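PDB 6Y1X: radical SAM domain protein from Methanothrix thermoacetophila, which is the radical SAM enzyme NifB, an iron-sulfur protein that probably builds the carbide-containing precursor cluster on the path to the nitrogenase iron-molybdenum cofactor. Local coordinates for residues L249-K254 / I258-P263. Residues are numbered along the deposited sequence; the frame is centred on the assembly and turned at random.
Sequences LIPQYK and IKPPTP. With SO4 (sulfate ion), chain F.
Leu249 overlaps Ile258 through its CD2 methyl, which lies 3.6 Å from CG2 of Ile258 and against the neighbouring CB, the two side chains crossing at about a right angle. CG of Leu249 stands anti to the backbone N (chi1 170°), beside the carbonyl carbon, and from there CD2 meets Ile258. Two residues on, the Pro251 ring sets its CG 3.6 Å from CD of Pro260, and these rings also cross at about a right angle. The same CG of Pro251 is 3.3 Å from the carbonyl O of Ile258. CB of Pro260 packs 3.4 Å from the carbonyl O of Leu249. No hydrogen bond joins 249-254 to 258-263. Both segments belong to the loop that leaves strand 243-248, an outermost strand of the parallel sheet of the radical SAM domain, and runs to helix 263-273, where Thr262 is the N-cap. Leu249 also touches Tyr65, next to the cluster ligand Cys66. With an alanine at Pro251, CG and CD are gone, which would probably leave a gap against the Pro260 ring and the Ile258 carbonyl and free the backbone to turn. Past this packing, Lys254 NZ donates a 2.6 Å hydrogen bond to O1 of a sulfate, probably from the crystallisation liquor, and forms a salt bridge with Asp178.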
loop_
_atom_site.group_PDB
_atom_site.type_symbol
_atom_site.label_atom_id
_atom_site.label_comp_id
_atom_site.label_asym_id
_atom_site.label_seq_id
_atom_site.Cartn_x
_atom_site.Cartn_y
_atom_site.Cartn_z
ATOM N N LEU A 249 -11.814 8.953 0.401
ATOM C CA LEU A 249 -11.185 9.707 1.479
ATOM C C LEU A 249 -11.895 9.468 2.804
ATOM O O LEU A 249 -13.128 9.462 2.872
ATOM C CB LEU A 249 -11.195 11.205 1.154
ATOM C CG LEU A 249 -10.787 12.151 2.288
ATOM C CD1 LEU A 249 -9.296 12.037 2.577
ATOM C CD2 LEU A 249 -11.160 13.593 1.989
ATOM N N ILE A 250 -11.104 9.226 3.845
ATOM C CA ILE A 250 -11.567 9.307 5.227
ATOM C C ILE A 250 -11.140 10.682 5.726
ATOM O O ILE A 250 -9.949 10.891 5.995
ATOM C CB ILE A 250 -10.977 8.187 6.101
ATOM C CG1 ILE A 250 -11.299 6.810 5.516
ATOM C CG2 ILE A 250 -11.496 8.296 7.533
ATOM C CD1 ILE A 250 -12.767 6.468 5.558
ATOM N N PRO A 251 -12.052 11.645 5.836
ATOM C CA PRO A 251 -11.636 13.026 6.133
ATOM C C PRO A 251 -10.966 13.124 7.497
ATOM O O PRO A 251 -11.534 12.730 8.517
ATOM C CB PRO A 251 -12.952 13.812 6.086
ATOM C CG PRO A 251 -13.895 12.954 5.310
ATOM C CD PRO A 251 -13.502 11.536 5.604
ATOM N N GLN A 252 -9.752 13.668 7.509
ATOM C CA GLN A 252 -8.918 13.661 8.705
ATOM C C GLN A 252 -7.739 14.590 8.464
ATOM O O GLN A 252 -7.385 14.875 7.318
ATOM C CB GLN A 252 -8.443 12.233 9.029
ATOM C CG GLN A 252 -7.610 12.036 10.308
ATOM C CD GLN A 252 -8.263 12.599 11.561
ATOM O OE1 GLN A 252 -8.271 13.810 11.789
ATOM N NE2 GLN A 252 -8.849 11.718 12.362
ATOM N N TYR A 253 -7.142 15.064 9.559
ATOM C CA TYR A 253 -6.009 16.000 9.523
ATOM C C TYR A 253 -6.397 17.172 8.621
ATOM O O TYR A 253 -7.491 17.727 8.791
ATOM C CB TYR A 253 -4.749 15.238 9.125
ATOM C CG TYR A 253 -3.479 16.062 9.154
ATOM C CD1 TYR A 253 -3.310 17.089 10.078
ATOM C CD2 TYR A 253 -2.440 15.800 8.267
ATOM C CE1 TYR A 253 -2.142 17.832 10.111
ATOM C CE2 TYR A 253 -1.271 16.540 8.292
ATOM C CZ TYR A 253 -1.130 17.555 9.211
ATOM O OH TYR A 253 0.026 18.296 9.222
ATOM N N LYS A 254 -5.560 17.573 7.660
ATOM C CA LYS A 254 -5.838 18.767 6.873
ATOM C C LYS A 254 -6.983 18.570 5.895
ATOM O O LYS A 254 -7.491 19.561 5.361
ATOM C CB LYS A 254 -4.579 19.214 6.130
ATOM C CG LYS A 254 -3.554 19.842 7.054
ATOM C CD LYS A 254 -2.247 20.135 6.343
ATOM C CE LYS A 254 -1.316 20.932 7.254
ATOM N NZ LYS A 254 -0.072 21.337 6.554
ATOM N N ILE A 258 -13.144 18.051 4.143
ATOM C CA ILE A 258 -13.568 17.651 2.809
ATOM C C ILE A 258 -14.715 16.657 2.928
ATOM O O ILE A 258 -14.654 15.708 3.721
ATOM C CB ILE A 258 -12.389 17.057 2.020
ATOM C CG1 ILE A 258 -11.294 18.104 1.821
ATOM C CG2 ILE A 258 -12.864 16.529 0.669
ATOM C CD1 ILE A 258 -10.120 17.606 0.979
ATOM N N LYS A 259 -15.763 16.871 2.148
ATOM C CA LYS A 259 -16.868 15.923 2.093
ATOM C C LYS A 259 -16.420 14.690 1.322
ATOM O O LYS A 259 -16.041 14.815 0.151
ATOM C CB LYS A 259 -18.090 16.547 1.427
ATOM C CG LYS A 259 -19.285 15.609 1.349
ATOM C CD LYS A 259 -20.434 16.228 0.571
ATOM N N PRO A 260 -16.431 13.503 1.919
ATOM C CA PRO A 260 -15.960 12.308 1.206
ATOM C C PRO A 260 -16.895 11.959 0.064
ATOM O O PRO A 260 -18.067 12.365 0.062
ATOM C CB PRO A 260 -15.972 11.221 2.290
ATOM C CG PRO A 260 -16.986 11.700 3.284
ATOM C CD PRO A 260 -16.838 13.197 3.301
ATOM N N PRO A 261 -16.421 11.210 -0.930
ATOM C CA PRO A 261 -17.323 10.770 -1.999
ATOM C C PRO A 261 -18.394 9.843 -1.446
ATOM O O PRO A 261 -18.121 8.961 -0.627
ATOM C CB PRO A 261 -16.390 10.047 -2.976
ATOM C CG PRO A 261 -15.258 9.588 -2.128
ATOM C CD PRO A 261 -15.064 10.659 -1.094
ATOM N N THR A 262 -19.628 10.063 -1.894
ATOM C CA THR A 262 -20.713 9.167 -1.546
ATOM C C THR A 262 -20.448 7.787 -2.142
ATOM O O THR A 262 -19.660 7.650 -3.084
ATOM C CB THR A 262 -22.043 9.720 -2.052
ATOM O OG1 THR A 262 -22.097 9.609 -3.477
ATOM C CG2 THR A 262 -22.195 11.179 -1.654
ATOM N N PRO A 263 -21.074 6.744 -1.589
ATOM C CA PRO A 263 -20.946 5.413 -2.209
ATOM C C PRO A 263 -21.263 5.392 -3.695
ATOM O O PRO A 263 -20.440 4.906 -4.477
ATOM C CB PRO A 263 -21.925 4.564 -1.390
ATOM C CG PRO A 263 -21.933 5.212 -0.051
ATOM C CD PRO A 263 -21.797 6.688 -0.306
HETATM S S SO4 F . -1.226 23.511 3.977
HETATM O O1 SO4 F . -0.045 23.304 4.811
HETATM O O2 SO4 F . -1.698 22.233 3.452
HETATM O O3 SO4 F . -2.278 24.121 4.784
HETATM O O4 SO4 F . -0.890 24.394 2.862
#